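Acyl-[acyl-carrier-protein]--UDP-N-acetylglucosamine O-acyltransferase (Acinetobacter baumannii, PDB 4E6U) catalyses transfer of an acyl chain from acyl carrier protein to UDP-N-acetylglucosamine, an early step in making the lipid A part of lipopolysaccharide. Local coordinates at residues A[162-167]-A[179-183]; A[196-201]-A[217-221]; A[120-125]-A[137-142]. One frame throughout, in Å; residues are numbered along the deposited sequence. Where two conformers were deposited one is given.

Contacts 1 and 3 join successive coils of the same left-handed parallel beta-helix, whereas contact 2 belongs to the helical C-terminal domain. Contact 3, between 120-125 and 137-142, is buried in the middle of the prism and against both neighbouring subunits. Contact 1, between 162-167 and 179-183, is at the last turns, partly buried, with an outer rim toward solvent; contact 2, between 196-201 and 217-221, packs a strand on a helix and lies farther from the chain's centre. The chemistry follows: three hydrogen bonds join the segments in each of contacts 1 and 3, all backbone in contact 3, one to a carboxylate in contact 1; none in contact 2, where apolar contacts and a tyrosine ring do the work.

Contact 1: residues A[162-167]-A[179-183]; sequences HQFCKI and ILKDV. With EDO (1,2-ethanediol), chain I.
D182 and K166 meet where the last coils of the left-handed parallel beta-helix lie one above the other. The tight part is formed by C165, K166 and I167 against I179, D182 and V183. K166 N donates to D182 OD1 at 2.9 Å, coming from well above the carboxylate plane rather than in it, and the 179-183 segment gives a bond back, V183 N to K166 O, also 2.9 Å. The buried carboxylate is held further: S259 from the C-terminal region binds OD2, and a water 2.6 Å from D182 OD1 donates to it and to F164 O. Inside the prism, I167 CD1 reaches V183 CG2 at 3.7 Å and meets I179 CG2 at 3.9 Å, the side chains crossing; I149 and I173 add to this aliphatic filling. C165 SG, turned back beside its own backbone N (chi1 -71°), rests 3.4 Å from L180 C.

The outer side is looser. The H162 backbone is still held, its N pointing nearly straight at I179 O. Its imidazole, CG anti to the backbone N (chi1 -168°), donates from ND1 to Q163 O and meets L180 CD2 obliquely; R261 also touches it. An ethanediol, probably from the crystallisation liquor, lies at the ring's edge and takes a weak bond from Q163. K166 runs its aliphatic chain alongside the D182 carboxylate but leads its amine away, leaving NZ 6.1 Å from D182 OD2.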
loop_
_atom_site.group_PDB
_atom_site.type_symbol
_atom_site.label_atom_id
_atom_site.label_comp_id
_atom_site.label_asym_id
_atom_site.label_seq_id
_atom_site.Cartn_x
_atom_site.Cartn_y
_atom_site.Cartn_z
ATOM N N HIS A 162 -13.553 4.067 4.114
ATOM C CA HIS A 162 -14.560 3.004 4.088
ATOM C C HIS A 162 -15.705 3.293 3.112
ATOM O O HIS A 162 -16.055 4.448 2.868
ATOM C CB HIS A 162 -15.122 2.855 5.520
ATOM C CG HIS A 162 -15.959 1.629 5.752
ATOM N ND1 HIS A 162 -17.321 1.590 5.520
ATOM C CD2 HIS A 162 -15.631 0.416 6.256
ATOM C CE1 HIS A 162 -17.785 0.393 5.847
ATOM N NE2 HIS A 162 -16.781 -0.339 6.294
ATOM N N GLN A 163 -16.282 2.224 2.572
ATOM C CA GLN A 163 -17.425 2.339 1.639
ATOM C C GLN A 163 -18.524 3.270 2.147
ATOM O O GLN A 163 -18.827 3.310 3.354
ATOM C CB GLN A 163 -18.005 0.958 1.304
ATOM C CG GLN A 163 -18.459 0.181 2.530
ATOM C CD GLN A 163 -19.218 -1.104 2.217
ATOM O OE1 GLN A 163 -19.419 -1.466 1.064
ATOM N NE2 GLN A 163 -19.642 -1.797 3.267
ATOM N N PHE A 164 -19.075 4.051 1.223
ATOM C CA PHE A 164 -20.222 4.943 1.461
ATOM C C PHE A 164 -19.908 6.199 2.251
ATOM O O PHE A 164 -20.785 7.053 2.425
ATOM C CB PHE A 164 -21.426 4.211 2.092
ATOM C CG PHE A 164 -21.992 3.140 1.219
ATOM C CD1 PHE A 164 -22.797 3.478 0.134
ATOM C CD2 PHE A 164 -21.721 1.803 1.470
ATOM C CE1 PHE A 164 -23.333 2.474 -0.687
ATOM C CE2 PHE A 164 -22.241 0.808 0.648
ATOM C CZ PHE A 164 -23.041 1.155 -0.424
ATOM N N CYS A 165 -18.673 6.356 2.713
ATOM C CA CYS A 165 -18.317 7.589 3.407
ATOM C C CYS A 165 -18.333 8.821 2.500
ATOM O O CYS A 165 -18.193 8.715 1.269
ATOM C CB CYS A 165 -16.943 7.465 4.060
ATOM S SG CYS A 165 -16.909 6.360 5.485
ATOM N N LYS A 166 -18.504 9.985 3.116
ATOM C CA LYS A 166 -18.517 11.257 2.419
ATOM C C LYS A 166 -17.470 12.167 3.028
ATOM O O LYS A 166 -17.476 12.429 4.230
ATOM C CB LYS A 166 -19.922 11.888 2.485
ATOM C CG LYS A 166 -20.968 10.967 1.902
ATOM C CD LYS A 166 -22.399 11.499 2.031
ATOM C CE LYS A 166 -23.398 10.458 1.570
ATOM N NZ LYS A 166 -23.250 10.101 0.125
ATOM N N ILE A 167 -16.535 12.624 2.204
ATOM C CA ILE A 167 -15.412 13.438 2.643
ATOM C C ILE A 167 -15.562 14.774 1.960
ATOM O O ILE A 167 -15.389 14.906 0.735
ATOM C CB ILE A 167 -14.057 12.791 2.242
ATOM C CG1 ILE A 167 -14.040 11.299 2.599
ATOM C CG2 ILE A 167 -12.901 13.577 2.846
ATOM C CD1 ILE A 167 -14.228 10.986 4.077
ATOM N N ILE A 179 -10.656 5.877 7.869
ATOM C CA ILE A 179 -11.868 6.683 7.942
ATOM C C ILE A 179 -13.090 5.802 7.779
ATOM O O ILE A 179 -13.289 5.190 6.733
ATOM C CB ILE A 179 -11.850 7.805 6.877
ATOM C CG1 ILE A 179 -10.624 8.716 7.065
ATOM C CG2 ILE A 179 -13.171 8.595 6.904
ATOM C CD1 ILE A 179 -10.547 9.438 8.408
ATOM N N LEU A 180 -13.909 5.729 8.826
ATOM C CA LEU A 180 -15.064 4.828 8.838
ATOM C C LEU A 180 -16.401 5.551 8.781
ATOM O O LEU A 180 -17.443 4.912 8.594
ATOM C CB LEU A 180 -15.031 3.925 10.080
ATOM C CG LEU A 180 -13.794 3.051 10.260
ATOM C CD1 LEU A 180 -13.910 2.283 11.578
ATOM C CD2 LEU A 180 -13.628 2.096 9.088
ATOM N N LYS A 181 -16.364 6.873 8.948
ATOM C CA LYS A 181 -17.560 7.711 8.947
ATOM C C LYS A 181 -17.269 8.986 8.162
ATOM O O LYS A 181 -16.156 9.175 7.668
ATOM C CB LYS A 181 -17.999 8.028 10.384
ATOM C CG LYS A 181 -18.490 6.792 11.133
ATOM C CD LYS A 181 -19.060 7.164 12.475
ATOM C CE LYS A 181 -19.555 5.943 13.200
ATOM N NZ LYS A 181 -19.918 6.314 14.602
ATOM N N ASP A 182 -18.262 9.857 8.029
ATOM C CA ASP A 182 -18.112 11.025 7.173
ATOM C C ASP A 182 -17.201 12.064 7.784
ATOM O O ASP A 182 -17.167 12.215 9.022
ATOM C CB ASP A 182 -19.465 11.668 6.906
ATOM C CG ASP A 182 -20.365 10.817 6.050
ATOM O OD1 ASP A 182 -19.962 9.724 5.564
ATOM O OD2 ASP A 182 -21.513 11.266 5.852
ATOM N N VAL A 183 -16.474 12.786 6.933
ATOM C CA VAL A 183 -15.632 13.884 7.375
ATOM C C VAL A 183 -16.222 15.165 6.824
ATOM O O VAL A 183 -16.193 15.403 5.620
ATOM C CB VAL A 183 -14.161 13.712 6.930
ATOM C CG1 VAL A 183 -13.298 14.888 7.407
ATOM C CG2 VAL A 183 -13.607 12.394 7.470
HETATM C C1 EDO I . -20.594 -1.797 6.838
HETATM O O1 EDO I . -20.921 -1.058 5.655
HETATM C C2 EDO I . -21.253 -1.135 8.041
HETATM O O2 EDO I . -20.243 -0.706 8.959
HETATM O O HOH W 1 -22.071 8.582 4.507
#

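Contact 2: residues A[196-201]-A[217-221]; sequences AFGINI and LREAY
Y221 lays its ring over the backbone of G198 where helix 211-225 packs on strand 194-199, in the C-terminal domain that follows the beta-helix of this acyltransferase. The two short segments run nearly antiparallel, their axes at 156° and 8.3 Å apart at the closest.

The aromatic contact comes first. G198 CA sits 3.9 Å from the centroid of the Y221 ring, over one face and offset toward the rim, a CH-pi contact. G198 has backbone angles (phi 150°) at which a CB would run into the carbonyl O of F197; its CA faces the ring. Y221 gets there with CG anti to its backbone N (chi1 -178°), which sends the ring across the strand toward A196; A196 CB packs near the ring at 4.2 Å from CE1.

Apolar contacts form the second group. I199 and Y221 slide past each other in opposite directions, with I199 CG1 3.7 Å from Y221 CB, and the same isoleucine leans on L217. M204 of helix 201-206 touches both I199 and L217.

At the outer end the contact is between an alkyl group and a flat cation: I201 CD1 lies over one face of the R218 guanidinium, 3.9 Å from NH1, the two side chains crossing at about a right angle.

Polar links are few. No direct hydrogen bond joins the segments, and the phenol has poor angles to the nearby backbone atoms. A water gives a bridge, lying 3.3 Å from Y221 OH and donating a weak bond to F197 O.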
loop_
_atom_site.group_PDB
_atom_site.type_symbol
_atom_site.label_atom_id
_atom_site.label_comp_id
_atom_site.label_asym_id
_atom_site.label_seq_id
_atom_site.Cartn_x
_atom_site.Cartn_y
_atom_site.Cartn_z
ATOM N N ALA A 196 -11.973 13.553 14.718
ATOM C CA ALA A 196 -11.846 14.949 14.266
ATOM C C ALA A 196 -10.962 15.725 15.242
ATOM O O ALA A 196 -11.054 15.514 16.459
ATOM C CB ALA A 196 -13.216 15.620 14.147
ATOM N N PHE A 197 -10.096 16.597 14.727
ATOM C CA PHE A 197 -9.222 17.387 15.611
ATOM C C PHE A 197 -9.349 18.898 15.505
ATOM O O PHE A 197 -8.759 19.632 16.305
ATOM C CB PHE A 197 -7.722 16.965 15.646
ATOM C CG PHE A 197 -7.459 15.565 16.081
ATOM C CD1 PHE A 197 -7.552 14.496 15.193
ATOM C CD2 PHE A 197 -7.023 15.324 17.377
ATOM C CE1 PHE A 197 -7.283 13.197 15.619
ATOM C CE2 PHE A 197 -6.747 14.036 17.807
ATOM C CZ PHE A 197 -6.871 12.971 16.928
ATOM N N GLY A 198 -10.162 19.374 14.583
ATOM C CA GLY A 198 -10.335 20.815 14.444
ATOM C C GLY A 198 -10.658 21.192 13.023
ATOM O O GLY A 198 -10.877 20.326 12.183
ATOM N N ILE A 199 -10.709 22.494 12.778
ATOM C CA ILE A 199 -11.004 23.073 11.480
ATOM C C ILE A 199 -9.680 23.297 10.762
ATOM O O ILE A 199 -8.649 23.531 11.406
ATOM C CB ILE A 199 -11.750 24.444 11.660
ATOM C CG1 ILE A 199 -13.176 24.231 12.204
ATOM C CG2 ILE A 199 -11.784 25.243 10.365
ATOM C CD1 ILE A 199 -14.123 23.481 11.267
ATOM N N ASN A 200 -9.713 23.213 9.435
ATOM C CA ASN A 200 -8.555 23.481 8.591
ATOM C C ASN A 200 -8.277 24.983 8.558
ATOM O O ASN A 200 -8.531 25.662 7.562
ATOM C CB ASN A 200 -8.827 22.919 7.189
ATOM C CG ASN A 200 -7.625 22.991 6.276
ATOM O OD1 ASN A 200 -6.517 23.301 6.712
ATOM N ND2 ASN A 200 -7.842 22.707 4.995
ATOM N N ILE A 201 -7.754 25.490 9.673
ATOM C CA ILE A 201 -7.546 26.927 9.862
ATOM C C ILE A 201 -6.484 27.467 8.898
ATOM O O ILE A 201 -6.724 28.450 8.192
ATOM C CB ILE A 201 -7.198 27.261 11.343
ATOM C CG1 ILE A 201 -8.427 27.035 12.238
ATOM C CG2 ILE A 201 -6.698 28.707 11.480
ATOM C CD1 ILE A 201 -8.103 26.843 13.725
ATOM N N LEU A 217 -16.641 29.300 11.986
ATOM C CA LEU A 217 -16.451 27.881 11.715
ATOM C C LEU A 217 -15.920 27.133 12.935
ATOM O O LEU A 217 -16.292 25.988 13.160
ATOM C CB LEU A 217 -15.550 27.688 10.486
ATOM C CG LEU A 217 -16.076 28.320 9.189
ATOM C CD1 LEU A 217 -15.039 28.198 8.089
ATOM C CD2 LEU A 217 -17.390 27.696 8.746
ATOM N N ARG A 218 -15.092 27.797 13.732
ATOM C CA ARG A 218 -14.615 27.216 14.986
ATOM C C ARG A 218 -15.755 27.021 15.985
ATOM O O ARG A 218 -15.819 25.999 16.662
ATOM C CB ARG A 218 -13.502 28.063 15.590
ATOM C CG ARG A 218 -12.225 28.020 14.746
ATOM C CD ARG A 218 -11.196 29.022 15.195
ATOM N NE ARG A 218 -10.532 28.602 16.423
ATOM C CZ ARG A 218 -9.343 29.050 16.818
ATOM N NH1 ARG A 218 -8.679 29.930 16.073
ATOM N NH2 ARG A 218 -8.816 28.615 17.958
ATOM N N GLU A 219 -16.667 27.992 16.045
ATOM C CA GLU A 219 -17.845 27.852 16.905
ATOM C C GLU A 219 -18.741 26.728 16.412
ATOM O O GLU A 219 -19.233 25.923 17.204
ATOM C CB GLU A 219 -18.637 29.165 16.973
ATOM C CG GLU A 219 -17.885 30.324 17.629
ATOM C CD GLU A 219 -18.630 31.644 17.504
ATOM O OE1 GLU A 219 -18.412 32.521 18.367
ATOM O OE2 GLU A 219 -19.435 31.803 16.556
ATOM N N ALA A 220 -18.900 26.636 15.086
ATOM C CA ALA A 220 -19.665 25.557 14.507
ATOM C C ALA A 220 -19.057 24.196 14.849
ATOM O O ALA A 220 -19.774 23.249 15.185
ATOM C CB ALA A 220 -19.784 25.745 12.982
ATOM N N TYR A 221 -17.724 24.120 14.768
ATOM C CA TYR A 221 -17.003 22.903 15.132
ATOM C C TYR A 221 -17.310 22.514 16.585
ATOM O O TYR A 221 -17.591 21.352 16.880
ATOM C CB TYR A 221 -15.490 23.087 14.915
ATOM C CG TYR A 221 -14.718 21.839 15.244
ATOM C CD1 TYR A 221 -14.374 20.934 14.239
ATOM C CD2 TYR A 221 -14.364 21.540 16.553
ATOM C CE1 TYR A 221 -13.679 19.759 14.535
ATOM C CE2 TYR A 221 -13.669 20.363 16.861
ATOM C CZ TYR A 221 -13.331 19.489 15.839
ATOM O OH TYR A 221 -12.653 18.324 16.148
HETATM O O HOH W 2 -10.860 18.698 18.871
#

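Contact 3: residues A[120-125]-A[137-142]; sequences MVNTHI and FANNVG. With EDO (1,2-ethanediol), chain J.
M120 crosses N139 at about a right angle, its CB 3.4 Å from N139 OD1, while its sulfur continues on past A138. The thioether chain is extended beyond CG, which carries SD over the turn to 3.7 Å from A138 CA. N139 OD1 accepts from ethanediol O1, probably a crystallisation additive, and from Q75 of the second subunit; its ND2 lies against V121 CB at 3.5 Å.

T123 and F137 also cross at about a right angle, on the inner side. With CG2 anti to the backbone N and OG1 anti to the carbonyl carbon (chi1 -61°), the threonine divides its work: CG2 touches F137 CB, and OG1 turns back to donate to M120 O, 2.8 Å away, within its own turn. I125 CD1 covers one face of the F137 ring, 4.5 Å from CE1. N122 and N140 cross obliquely, their amide planes 75° apart, and pack against the neighbouring subunits.

Between these pairs the backbones bond in register: M120 N to F137 O, N140 N to V121 O, and H124 N to V141 O, each 2.9 Å, the last nearly straight at 172°. H124 has its ND1 bonded to S99. Two type II turns, M120 to T123 and A138 to V141, stack in this way, as successive hexapeptide-repeat coils do in the left-handed parallel beta-helix.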
loop_
_atom_site.group_PDB
_atom_site.type_symbol
_atom_site.label_atom_id
_atom_site.label_comp_id
_atom_site.label_asym_id
_atom_site.label_seq_id
_atom_site.Cartn_x
_atom_site.Cartn_y
_atom_site.Cartn_z
ATOM N N MET A 120 -1.626 10.388 -6.388
ATOM C CA MET A 120 -0.247 9.917 -6.267
ATOM C C MET A 120 -0.158 8.415 -6.392
ATOM O O MET A 120 -1.165 7.713 -6.513
ATOM C CB MET A 120 0.371 10.390 -4.959
ATOM C CG MET A 120 0.581 11.883 -4.937
ATOM S SD MET A 120 1.523 12.366 -3.469
ATOM C CE MET A 120 1.059 14.075 -3.295
ATOM N N VAL A 121 1.072 7.916 -6.398
ATOM C CA VAL A 121 1.295 6.499 -6.704
ATOM C C VAL A 121 0.392 5.587 -5.885
ATOM O O VAL A 121 0.237 5.755 -4.670
ATOM C CB VAL A 121 2.779 6.112 -6.493
ATOM C CG1 VAL A 121 2.982 4.628 -6.543
ATOM C CG2 VAL A 121 3.673 6.796 -7.530
ATOM N N ASN A 122 -0.186 4.596 -6.552
ATOM C CA ASN A 122 -1.044 3.595 -5.919
ATOM C C ASN A 122 -2.257 4.188 -5.220
ATOM O O ASN A 122 -2.631 3.759 -4.121
ATOM C CB ASN A 122 -0.233 2.710 -4.944
ATOM C CG ASN A 122 -1.018 1.470 -4.459
ATOM O OD1 ASN A 122 -0.818 0.995 -3.337
ATOM N ND2 ASN A 122 -1.921 0.961 -5.287
ATOM N N THR A 123 -2.885 5.169 -5.849
ATOM C CA THR A 123 -4.235 5.599 -5.413
ATOM C C THR A 123 -5.249 4.650 -6.026
ATOM O O THR A 123 -5.219 4.385 -7.232
ATOM C CB THR A 123 -4.567 7.038 -5.854
ATOM O OG1 THR A 123 -3.618 7.935 -5.276
ATOM C CG2 THR A 123 -5.974 7.442 -5.375
ATOM N N HIS A 124 -6.149 4.130 -5.199
ATOM C CA HIS A 124 -7.260 3.321 -5.657
ATOM C C HIS A 124 -8.552 4.075 -5.520
ATOM O O HIS A 124 -8.885 4.537 -4.421
ATOM C CB HIS A 124 -7.371 2.035 -4.853
ATOM C CG HIS A 124 -8.577 1.216 -5.212
ATOM N ND1 HIS A 124 -8.639 0.480 -6.370
ATOM C CD2 HIS A 124 -9.760 1.016 -4.572
ATOM C CE1 HIS A 124 -9.806 -0.144 -6.431
ATOM N NE2 HIS A 124 -10.504 0.160 -5.349
ATOM N N ILE A 125 -9.270 4.199 -6.623
ATOM C CA ILE A 125 -10.632 4.738 -6.613
ATOM C C ILE A 125 -11.585 3.619 -6.999
ATOM O O ILE A 125 -11.613 3.168 -8.144
ATOM C CB ILE A 125 -10.796 5.937 -7.584
ATOM C CG1 ILE A 125 -9.765 7.038 -7.312
ATOM C CG2 ILE A 125 -12.247 6.469 -7.569
ATOM C CD1 ILE A 125 -9.833 7.682 -5.950
ATOM N N PHE A 137 -4.612 13.039 -3.404
ATOM C CA PHE A 137 -4.551 11.736 -2.748
ATOM C C PHE A 137 -3.091 11.342 -2.697
ATOM O O PHE A 137 -2.467 11.138 -3.744
ATOM C CB PHE A 137 -5.336 10.698 -3.538
ATOM C CG PHE A 137 -6.771 11.066 -3.766
ATOM C CD1 PHE A 137 -7.754 10.654 -2.869
ATOM C CD2 PHE A 137 -7.131 11.854 -4.848
ATOM C CE1 PHE A 137 -9.075 10.991 -3.072
ATOM C CE2 PHE A 137 -8.444 12.187 -5.074
ATOM C CZ PHE A 137 -9.430 11.757 -4.179
ATOM N N ALA A 138 -2.529 11.267 -1.502
ATOM C CA ALA A 138 -1.136 10.874 -1.348
ATOM C C ALA A 138 -0.953 9.384 -1.594
ATOM O O ALA A 138 -1.903 8.646 -1.846
ATOM C CB ALA A 138 -0.602 11.286 0.016
ATOM N N ASN A 139 0.289 8.941 -1.562
ATOM C CA ASN A 139 0.587 7.575 -1.952
ATOM C C ASN A 139 -0.219 6.537 -1.206
ATOM O O ASN A 139 -0.453 6.681 -0.004
ATOM C CB ASN A 139 2.074 7.274 -1.708
ATOM C CG ASN A 139 2.960 7.905 -2.734
ATOM O OD1 ASN A 139 2.821 9.075 -3.030
ATOM N ND2 ASN A 139 3.900 7.120 -3.289
ATOM N N ASN A 140 -0.607 5.474 -1.893
ATOM C CA ASN A 140 -1.222 4.300 -1.250
ATOM C C ASN A 140 -2.593 4.553 -0.601
ATOM O O ASN A 140 -3.014 3.801 0.283
ATOM C CB ASN A 140 -0.270 3.666 -0.212
ATOM C CG ASN A 140 1.028 3.149 -0.816
ATOM O OD1 ASN A 140 1.056 2.652 -1.931
ATOM N ND2 ASN A 140 2.105 3.261 -0.071
ATOM N N VAL A 141 -3.274 5.599 -1.044
ATOM C CA VAL A 141 -4.622 5.877 -0.527
ATOM C C VAL A 141 -5.633 4.918 -1.153
ATOM O O VAL A 141 -5.624 4.713 -2.377
ATOM C CB VAL A 141 -4.992 7.344 -0.746
ATOM C CG1 VAL A 141 -6.503 7.555 -0.562
ATOM C CG2 VAL A 141 -4.213 8.216 0.211
ATOM N N GLY A 142 -6.469 4.315 -0.328
ATOM C CA GLY A 142 -7.521 3.430 -0.806
ATOM C C GLY A 142 -8.874 4.041 -0.556
ATOM O O GLY A 142 -9.252 4.248 0.599
HETATM C C1 EDO J . 4.724 10.490 -0.548
HETATM O O1 EDO J . 3.341 10.864 -0.671
HETATM C C2 EDO J . 4.858 9.139 0.148
HETATM O O2 EDO J . 3.643 8.829 0.844
HETATM O O HOH W 3 -4.254 2.074 -2.807
#